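Packaging protein UL32 (PDB 6XF9) forms a pentameric ring required for herpesviral genome packaging, and is thought to bring newly made capsids to nuclear replication compartments. Local coordinates at residues 126-131 / 282-287; 132-137 / 153-158; 161-166 / 277-282. One frame throughout, in Å; residues are numbered along the deposited sequence.

Contact 1: residues 126-131 / 282-287. With ZN (zinc ion), chain O.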
loop_
_atom_site.group_PDB
_atom_site.type_symbol
_atom_site.label_atom_id
_atom_site.label_comp_id
_atom_site.label_asym_id
_atom_site.label_seq_id
_atom_site.Cartn_x
_atom_site.Cartn_y
_atom_site.Cartn_z
ATOM N N ASP D 126 -9.271 41.101 -4.012
ATOM C CA ASP D 126 -8.025 41.691 -4.508
ATOM C C ASP D 126 -7.225 42.336 -3.383
ATOM O O ASP D 126 -5.987 42.233 -3.358
ATOM C CB ASP D 126 -8.315 42.721 -5.595
ATOM C CG ASP D 126 -9.056 42.130 -6.772
ATOM O OD1 ASP D 126 -8.512 41.179 -7.382
ATOM O OD2 ASP D 126 -10.165 42.629 -7.098
ATOM N N LEU D 127 -7.922 43.014 -2.455
ATOM C CA LEU D 127 -7.283 43.566 -1.261
ATOM C C LEU D 127 -6.721 42.463 -0.368
ATOM O O LEU D 127 -5.612 42.587 0.162
ATOM C CB LEU D 127 -8.282 44.418 -0.485
ATOM C CG LEU D 127 -8.809 45.632 -1.251
ATOM C CD1 LEU D 127 -9.957 46.283 -0.488
ATOM C CD2 LEU D 127 -7.717 46.647 -1.527
ATOM N N GLN D 128 -7.511 41.410 -0.125
ATOM C CA GLN D 128 -7.051 40.275 0.678
ATOM C C GLN D 128 -5.813 39.613 0.080
ATOM O O GLN D 128 -4.858 39.289 0.795
ATOM C CB GLN D 128 -8.167 39.251 0.779
ATOM C CG GLN D 128 -9.316 39.651 1.637
ATOM C CD GLN D 128 -10.207 38.468 1.926
ATOM O OE1 GLN D 128 -9.922 37.668 2.811
ATOM N NE2 GLN D 128 -11.265 38.317 1.141
ATOM N N LEU D 129 -5.831 39.356 -1.228
ATOM C CA LEU D 129 -4.697 38.694 -1.871
ATOM C C LEU D 129 -3.446 39.562 -1.805
ATOM O O LEU D 129 -2.339 39.058 -1.554
ATOM C CB LEU D 129 -5.047 38.338 -3.319
ATOM C CG LEU D 129 -5.928 37.102 -3.567
ATOM C CD1 LEU D 129 -6.354 36.998 -5.019
ATOM C CD2 LEU D 129 -5.146 35.848 -3.184
ATOM N N HIS D 130 -3.593 40.871 -2.047
ATOM C CA HIS D 130 -2.419 41.741 -2.106
ATOM C C HIS D 130 -1.855 42.033 -0.721
ATOM O O HIS D 130 -0.644 41.925 -0.497
ATOM C CB HIS D 130 -2.756 43.040 -2.842
ATOM C CG HIS D 130 -1.618 44.012 -2.885
ATOM N ND1 HIS D 130 -0.584 43.904 -3.786
ATOM C CD2 HIS D 130 -1.357 45.113 -2.137
ATOM C CE1 HIS D 130 0.271 44.891 -3.587
ATOM N NE2 HIS D 130 -0.172 45.636 -2.589
ATOM N N PHE D 131 -2.713 42.386 0.225
ATOM C CA PHE D 131 -2.223 42.860 1.506
ATOM C C PHE D 131 -2.089 41.775 2.562
ATOM O O PHE D 131 -1.350 41.980 3.537
ATOM C CB PHE D 131 -3.138 43.961 2.043
ATOM C CG PHE D 131 -3.011 45.262 1.306
ATOM C CD1 PHE D 131 -1.884 46.031 1.445
ATOM C CD2 PHE D 131 -4.017 45.704 0.466
ATOM C CE1 PHE D 131 -1.753 47.215 0.762
ATOM C CE2 PHE D 131 -3.889 46.884 -0.216
ATOM C CZ PHE D 131 -2.749 47.644 -0.065
ATOM N N PRO D 282 -11.505 35.868 4.877
ATOM C CA PRO D 282 -10.734 34.762 4.275
ATOM C C PRO D 282 -11.555 33.547 3.831
ATOM O O PRO D 282 -11.135 32.845 2.899
ATOM C CB PRO D 282 -9.737 34.394 5.382
ATOM C CG PRO D 282 -10.098 35.277 6.602
ATOM C CD PRO D 282 -10.798 36.449 6.028
ATOM N N THR D 283 -12.679 33.237 4.474
ATOM C CA THR D 283 -13.411 32.020 4.138
ATOM C C THR D 283 -14.484 32.217 3.060
ATOM O O THR D 283 -15.117 31.237 2.647
ATOM C CB THR D 283 -14.041 31.443 5.401
ATOM O OG1 THR D 283 -15.119 32.291 5.788
ATOM C CG2 THR D 283 -13.034 31.406 6.529
ATOM N N LEU D 284 -14.721 33.445 2.599
ATOM C CA LEU D 284 -15.590 33.698 1.449
ATOM C C LEU D 284 -17.013 33.174 1.660
ATOM O O LEU D 284 -17.659 32.702 0.717
ATOM C CB LEU D 284 -14.985 33.110 0.172
ATOM C CG LEU D 284 -13.639 33.765 -0.138
ATOM C CD1 LEU D 284 -13.024 33.257 -1.438
ATOM C CD2 LEU D 284 -13.837 35.258 -0.177
ATOM N N GLY D 285 -17.503 33.214 2.892
ATOM C CA GLY D 285 -18.860 32.788 3.176
ATOM C C GLY D 285 -19.079 32.752 4.671
ATOM O O GLY D 285 -18.137 32.825 5.467
ATOM N N LEU D 286 -20.329 32.694 5.071
ATOM C CA LEU D 286 -20.682 32.571 6.448
ATOM C C LEU D 286 -21.505 31.313 6.656
ATOM O O LEU D 286 -22.633 31.279 6.333
ATOM C CB LEU D 286 -21.463 33.786 6.874
ATOM C CG LEU D 286 -21.949 33.802 8.278
ATOM C CD1 LEU D 286 -20.798 33.540 9.158
ATOM C CD2 LEU D 286 -22.448 35.137 8.631
ATOM N N ARG D 287 -20.942 30.334 7.320
ATOM C CA ARG D 287 -21.567 29.068 7.572
ATOM C C ARG D 287 -21.549 28.778 9.030
ATOM O O ARG D 287 -20.639 29.165 9.667
ATOM C CB ARG D 287 -20.713 28.011 6.980
ATOM C CG ARG D 287 -20.979 27.711 5.563
ATOM C CD ARG D 287 -19.905 26.807 5.060
ATOM N NE ARG D 287 -18.790 27.567 4.618
ATOM C CZ ARG D 287 -18.745 28.170 3.457
ATOM N NH1 ARG D 287 -19.769 28.077 2.654
ATOM N NH2 ARG D 287 -17.686 28.856 3.114
HETATM ZN ZN ZN O . -0.227 42.645 -5.367
#
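Gln128 places its CG beside the backbone N (chi1 -71°) and then runs out extended (chi2 -167°), which carries its amide from helix 124-133 to Pro282 and Leu284. The contact thus joins a zinc-site helix of this largely helical fold to the loop between strands 271-272 and 288-289. The oxygen end of the amide does most of the touching: Gln128 OE1 stands over the face of the imide nitrogen of Pro282, 3.2 Å from N, a packing contact, since that nitrogen has no hydrogen to give. Gln128 NE2 faces Leu284, whose CD2 comes to 4.2 Å, and donates a weak hydrogen bond to His281 O. Thr92 of helix 89-106 also touches Gln128. Two residues further along the helix, His130 sets CG anti to its N (chi1 177°) and directs the ring the other way, to a zinc ion that Cys52, Cys55 and Cys136 also bind. Tyr75 OH is hydrogen-bonded to His130 NE2, which can hold the ring's rotation while His130 ND1 binds zinc at 2.0 Å. The imidazole also meets its neighbour: His130 CD2 stands 3.4 Å above the centre of the Phe131 ring.

Contact 2: residues 132-137 / 153-158. With ZN (zinc ion), chain O.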
loop_
_atom_site.group_PDB
_atom_site.type_symbol
_atom_site.label_atom_id
_atom_site.label_comp_id
_atom_site.label_asym_id
_atom_site.label_seq_id
_atom_site.Cartn_x
_atom_site.Cartn_y
_atom_site.Cartn_z
ATOM N N PHE D 132 -2.779 40.638 2.423
ATOM C CA PHE D 132 -2.799 39.673 3.526
ATOM C C PHE D 132 -2.425 38.246 3.148
ATOM O O PHE D 132 -1.570 37.643 3.800
ATOM C CB PHE D 132 -4.173 39.694 4.181
ATOM C CG PHE D 132 -4.489 40.994 4.826
ATOM C CD1 PHE D 132 -4.060 41.253 6.119
ATOM C CD2 PHE D 132 -5.173 41.980 4.141
ATOM C CE1 PHE D 132 -4.337 42.463 6.741
ATOM C CE2 PHE D 132 -5.458 43.190 4.750
ATOM C CZ PHE D 132 -5.032 43.431 6.056
ATOM N N VAL D 133 -3.027 37.690 2.107
ATOM C CA VAL D 133 -2.694 36.317 1.750
ATOM C C VAL D 133 -1.301 36.266 1.138
ATOM O O VAL D 133 -0.398 35.598 1.662
ATOM C CB VAL D 133 -3.745 35.725 0.794
ATOM C CG1 VAL D 133 -3.394 34.282 0.471
ATOM C CG2 VAL D 133 -5.126 35.838 1.371
ATOM N N GLN D 134 -1.088 37.009 0.043
ATOM C CA GLN D 134 0.174 36.904 -0.681
ATOM C C GLN D 134 1.231 37.899 -0.219
ATOM O O GLN D 134 2.430 37.619 -0.388
ATOM C CB GLN D 134 -0.053 37.090 -2.188
ATOM C CG GLN D 134 -1.255 36.354 -2.781
ATOM C CD GLN D 134 -1.080 34.836 -2.874
ATOM O OE1 GLN D 134 -0.305 34.230 -2.131
ATOM N NE2 GLN D 134 -1.823 34.218 -3.788
ATOM N N LYS D 135 0.815 39.017 0.390
ATOM C CA LYS D 135 1.748 40.050 0.890
ATOM C C LYS D 135 2.736 40.577 -0.158
ATOM O O LYS D 135 3.949 40.465 0.020
ATOM C CB LYS D 135 2.512 39.531 2.111
ATOM C CG LYS D 135 1.624 39.160 3.289
ATOM C CD LYS D 135 2.450 38.692 4.477
ATOM C CE LYS D 135 1.563 38.321 5.653
ATOM N NZ LYS D 135 0.622 37.216 5.315
ATOM N N CYS D 136 2.220 41.146 -1.246
ATOM C CA CYS D 136 3.075 41.556 -2.363
ATOM C C CYS D 136 4.134 42.556 -1.945
ATOM O O CYS D 136 5.142 42.690 -2.646
ATOM C CB CYS D 136 2.260 42.163 -3.499
ATOM S SG CYS D 136 0.940 41.119 -4.120
ATOM N N PHE D 137 3.944 43.242 -0.811
ATOM C CA PHE D 137 4.807 44.346 -0.390
ATOM C C PHE D 137 6.052 43.919 0.369
ATOM O O PHE D 137 6.964 44.739 0.527
ATOM C CB PHE D 137 4.030 45.325 0.496
ATOM C CG PHE D 137 3.395 44.683 1.691
ATOM C CD1 PHE D 137 4.151 44.378 2.822
ATOM C CD2 PHE D 137 2.038 44.370 1.682
ATOM C CE1 PHE D 137 3.571 43.784 3.932
ATOM C CE2 PHE D 137 1.440 43.768 2.785
ATOM C CZ PHE D 137 2.214 43.473 3.911
ATOM N N PHE D 153 0.526 29.349 -5.220
ATOM C CA PHE D 153 -0.318 28.461 -6.010
ATOM C C PHE D 153 -1.289 27.692 -5.114
ATOM O O PHE D 153 -2.510 27.754 -5.294
ATOM C CB PHE D 153 0.579 27.507 -6.805
ATOM C CG PHE D 153 -0.173 26.541 -7.676
ATOM C CD1 PHE D 153 -0.680 26.948 -8.909
ATOM C CD2 PHE D 153 -0.363 25.220 -7.269
ATOM C CE1 PHE D 153 -1.374 26.068 -9.715
ATOM C CE2 PHE D 153 -1.043 24.334 -8.063
ATOM C CZ PHE D 153 -1.552 24.754 -9.293
ATOM N N LEU D 154 -0.748 26.968 -4.123
ATOM C CA LEU D 154 -1.576 26.203 -3.192
ATOM C C LEU D 154 -2.593 27.089 -2.476
ATOM O O LEU D 154 -3.750 26.695 -2.279
ATOM C CB LEU D 154 -0.683 25.495 -2.174
ATOM C CG LEU D 154 0.189 24.373 -2.734
ATOM C CD1 LEU D 154 1.057 23.785 -1.679
ATOM C CD2 LEU D 154 -0.724 23.302 -3.254
ATOM N N LYS D 155 -2.180 28.276 -2.039
ATOM C CA LYS D 155 -3.123 29.148 -1.352
ATOM C C LYS D 155 -4.268 29.523 -2.267
ATOM O O LYS D 155 -5.435 29.339 -1.912
ATOM C CB LYS D 155 -2.402 30.381 -0.810
ATOM C CG LYS D 155 -1.785 30.139 0.552
ATOM C CD LYS D 155 -1.099 31.343 1.091
ATOM C CE LYS D 155 0.326 31.382 0.623
ATOM N NZ LYS D 155 1.001 32.618 1.117
ATOM N N SER D 156 -3.958 30.005 -3.474
ATOM C CA SER D 156 -5.005 30.391 -4.421
ATOM C C SER D 156 -5.989 29.251 -4.663
ATOM O O SER D 156 -7.212 29.449 -4.634
ATOM C CB SER D 156 -4.373 30.800 -5.758
ATOM O OG SER D 156 -3.526 31.922 -5.640
ATOM N N GLU D 157 -5.470 28.038 -4.899
ATOM C CA GLU D 157 -6.342 26.907 -5.216
ATOM C C GLU D 157 -7.325 26.647 -4.087
ATOM O O GLU D 157 -8.541 26.568 -4.312
ATOM C CB GLU D 157 -5.515 25.654 -5.505
ATOM C CG GLU D 157 -4.686 25.800 -6.758
ATOM C CD GLU D 157 -5.560 25.917 -8.004
ATOM O OE1 GLU D 157 -6.270 24.922 -8.323
ATOM O OE2 GLU D 157 -5.544 27.004 -8.648
ATOM N N PHE D 158 -6.827 26.536 -2.852
ATOM C CA PHE D 158 -7.752 26.204 -1.775
ATOM C C PHE D 158 -8.641 27.375 -1.382
ATOM O O PHE D 158 -9.711 27.157 -0.822
ATOM C CB PHE D 158 -7.008 25.678 -0.570
ATOM C CG PHE D 158 -6.625 24.252 -0.700
ATOM C CD1 PHE D 158 -5.644 23.873 -1.595
ATOM C CD2 PHE D 158 -7.275 23.274 0.056
ATOM C CE1 PHE D 158 -5.279 22.526 -1.721
ATOM C CE2 PHE D 158 -6.926 21.934 -0.057
ATOM C CZ PHE D 158 -5.922 21.558 -0.949
HETATM ZN ZN ZN O . -0.227 42.645 -5.367
#
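Lys155 NZ is gripped from several directions: Glu416 OE2 makes a salt bridge with it, Gln419 OE1 takes a hydrogen bond, and Val133 O accepts a weak one at 3.3 Å. The same Val133 O is hydrogen-bonded to Gln419 NE2, so one glutamine amide of helix 416-430 clasps both the lysine and the carbonyl. Lys155 reaches this spot by a bend at chi3 (-88°), and its stem slides antiparallel past Val133, bringing CD to 3.8 Å from Val133 CG1. Gln134 runs past the lysine in the same opposed sense, bent at chi2, with OE1 3.9 Å from Lys155 NZ. Gln134 NE2 sits 3.4 Å from Ser156 OG, a hydroxyl whose stronger partner is Gln152 O in its own helix. Lys135, with positive phi, turns the chain and swings back so that its NZ gives a 2.7 Å hydrogen bond to Phe132 O, in the carbonyl plane. This turn delivers Cys136, whose SG binds zinc at 2.3 Å. Helix 145-164 packs on the helix end just before the last ligand of a CxxC-type zinc site of three cysteines and one histidine, completed by Cys52, Cys55 and His130.

Contact 3: residues 161-166 / 277-282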
loop_
_atom_site.group_PDB
_atom_site.type_symbol
_atom_site.label_atom_id
_atom_site.label_comp_id
_atom_site.label_asym_id
_atom_site.label_seq_id
_atom_site.Cartn_x
_atom_site.Cartn_y
_atom_site.Cartn_z
ATOM N N GLY D 161 -11.317 27.043 -3.900
ATOM C CA GLY D 161 -12.234 25.990 -3.480
ATOM C C GLY D 161 -13.308 26.492 -2.531
ATOM O O GLY D 161 -14.481 26.151 -2.665
ATOM N N MET D 162 -12.922 27.301 -1.543
ATOM C CA MET D 162 -13.908 27.851 -0.612
ATOM C C MET D 162 -14.939 28.727 -1.314
ATOM O O MET D 162 -16.076 28.853 -0.839
ATOM C CB MET D 162 -13.204 28.650 0.475
ATOM C CG MET D 162 -12.410 27.790 1.397
ATOM S SD MET D 162 -11.826 28.751 2.796
ATOM C CE MET D 162 -10.274 29.387 2.144
ATOM N N LEU D 163 -14.559 29.358 -2.423
ATOM C CA LEU D 163 -15.510 30.171 -3.172
ATOM C C LEU D 163 -16.500 29.295 -3.944
ATOM O O LEU D 163 -17.716 29.508 -3.875
ATOM C CB LEU D 163 -14.751 31.107 -4.117
ATOM C CG LEU D 163 -15.668 31.987 -4.948
ATOM C CD1 LEU D 163 -16.339 33.024 -4.058
ATOM C CD2 LEU D 163 -14.914 32.648 -6.096
ATOM N N THR D 164 -16.002 28.281 -4.664
ATOM C CA THR D 164 -16.853 27.513 -5.569
ATOM C C THR D 164 -17.494 26.308 -4.894
ATOM O O THR D 164 -18.524 25.817 -5.387
ATOM C CB THR D 164 -16.065 27.046 -6.807
ATOM O OG1 THR D 164 -15.026 26.129 -6.425
ATOM C CG2 THR D 164 -15.462 28.246 -7.547
ATOM N N GLY D 165 -16.898 25.807 -3.801
ATOM C CA GLY D 165 -17.446 24.724 -3.010
ATOM C C GLY D 165 -16.666 23.431 -3.075
ATOM O O GLY D 165 -16.783 22.606 -2.160
ATOM N N THR D 166 -15.861 23.227 -4.112
ATOM C CA THR D 166 -15.020 22.043 -4.205
ATOM C C THR D 166 -13.687 22.494 -4.780
ATOM O O THR D 166 -13.622 23.510 -5.481
ATOM C CB THR D 166 -15.639 20.941 -5.098
ATOM O OG1 THR D 166 -15.480 21.292 -6.476
ATOM C CG2 THR D 166 -17.138 20.784 -4.838
ATOM N N PRO D 277 -20.845 41.015 4.046
ATOM C CA PRO D 277 -19.826 41.258 3.019
ATOM C C PRO D 277 -18.703 40.238 3.151
ATOM O O PRO D 277 -17.521 40.587 3.222
ATOM C CB PRO D 277 -19.368 42.685 3.325
ATOM C CG PRO D 277 -19.565 42.823 4.800
ATOM C CD PRO D 277 -20.679 41.893 5.216
ATOM N N CYS D 278 -19.082 38.958 3.200
ATOM C CA CYS D 278 -18.156 37.881 3.524
ATOM C C CYS D 278 -17.114 37.656 2.443
ATOM O O CYS D 278 -16.131 36.959 2.703
ATOM C CB CYS D 278 -18.927 36.579 3.779
ATOM S SG CYS D 278 -19.947 36.016 2.387
ATOM N N LEU D 279 -17.288 38.233 1.251
ATOM C CA LEU D 279 -16.270 38.137 0.215
ATOM C C LEU D 279 -15.088 39.041 0.493
ATOM O O LEU D 279 -14.217 39.178 -0.374
ATOM C CB LEU D 279 -16.869 38.448 -1.157
ATOM C CG LEU D 279 -17.940 37.460 -1.609
ATOM C CD1 LEU D 279 -18.556 37.864 -2.944
ATOM C CD2 LEU D 279 -17.357 36.064 -1.708
ATOM N N MET D 280 -15.064 39.688 1.663
ATOM C CA MET D 280 -13.898 40.406 2.159
ATOM C C MET D 280 -13.187 39.687 3.299
ATOM O O MET D 280 -12.186 40.202 3.809
ATOM C CB MET D 280 -14.292 41.805 2.627
ATOM C CG MET D 280 -14.554 42.773 1.519
ATOM S SD MET D 280 -15.351 44.215 2.210
ATOM C CE MET D 280 -13.979 45.072 2.963
ATOM N N HIS D 281 -13.659 38.533 3.696
ATOM C CA HIS D 281 -13.213 37.664 4.762
ATOM C C HIS D 281 -12.454 36.483 4.160
ATOM O O HIS D 281 -12.703 36.110 3.008
ATOM C CB HIS D 281 -14.417 37.145 5.551
ATOM C CG HIS D 281 -14.053 36.543 6.864
ATOM N ND1 HIS D 281 -13.568 35.258 6.985
ATOM C CD2 HIS D 281 -14.121 37.042 8.123
ATOM C CE1 HIS D 281 -13.316 35.004 8.260
ATOM N NE2 HIS D 281 -13.644 36.070 8.972
ATOM N N PRO D 282 -11.505 35.868 4.877
ATOM C CA PRO D 282 -10.734 34.762 4.275
ATOM C C PRO D 282 -11.555 33.547 3.831
ATOM O O PRO D 282 -11.135 32.845 2.899
ATOM C CB PRO D 282 -9.737 34.394 5.382
ATOM C CG PRO D 282 -10.098 35.277 6.602
ATOM C CD PRO D 282 -10.798 36.449 6.028
#
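Leu163 and Leu279 cross at about a right angle, one from the last turn of helix 145-164 and the other from the short 3-10 segment 278-280. They meet by single methyls, Leu163 CD1 and Leu279 CD2, 4.0 Å apart, so the touch is local and wholly apolar. Neither side chain leaves its backbone straight at the other segment; their branch ends come closer than the first bonds point. With chi1 at 180°, Leu163 swings its CG round beside the carbonyl carbon, and from there CD1 reaches Leu279. Ile42 of helix 37-45 touches both leucines, and so does Leu284, further along the same loop as Leu279; the pair is thus part of a larger hydrophobic cluster.

The second meeting is of another kind. Met162 starts out toward the loop and bends at chi3 (-88°), so that its terminal methyl, CE, comes to 3.6 Å from Pro282 O, with SD 4.2 Å from that same oxygen. Pro282 CB points away from the helix, and it is the carbonyl oxygen that the Met162 methyl meets. Pro282 also leans on its predecessor: CD lies 3.1 Å above the His281 ring plane, offset toward the rim.

The backbones of the two segments stay well apart. Met162 and Leu163 are at the end of their helix, which closes with a 2.7 Å hydrogen bond from Gly165 N to Gly161 O. In the 3-10 segment, Met280 N bonds Pro277 O at 3.0 Å, holding the tight turn that presents Leu279. The Pro282 ring is about 8 Å from the side chains of Cys296 and Cys299, two zinc ligands. The whole is sparse side-chain packing of a helix C-terminus against a 3-10 turn, within an all but strand-free, helical fold.

Contacts 1 and 3 are close neighbours, their centres about 6 Å apart, and share Pro282; Gln128 NE2 lies 3.2 Å from His281 O, a weak hydrogen bond that ties contact 1 to the loop of contact 3. Contact 2, whose centre lies about 10 Å from that of contact 1 and 14 Å from that of contact 3, continues helix 124-133, where Gln128 O and Val133 N are 2.8 Å apart, probably hydrogen-bonded. It shares helix 145-164 with contact 3. Contacts 1 and 2 supply His130 and Cys136 to the same zinc ion, whereas the side chain of Pro282 is about 9 Å from a second zinc, that of Cys296 and Cys299. Contacts 2 and 3 are both nested in the chain loop closed by contact 1.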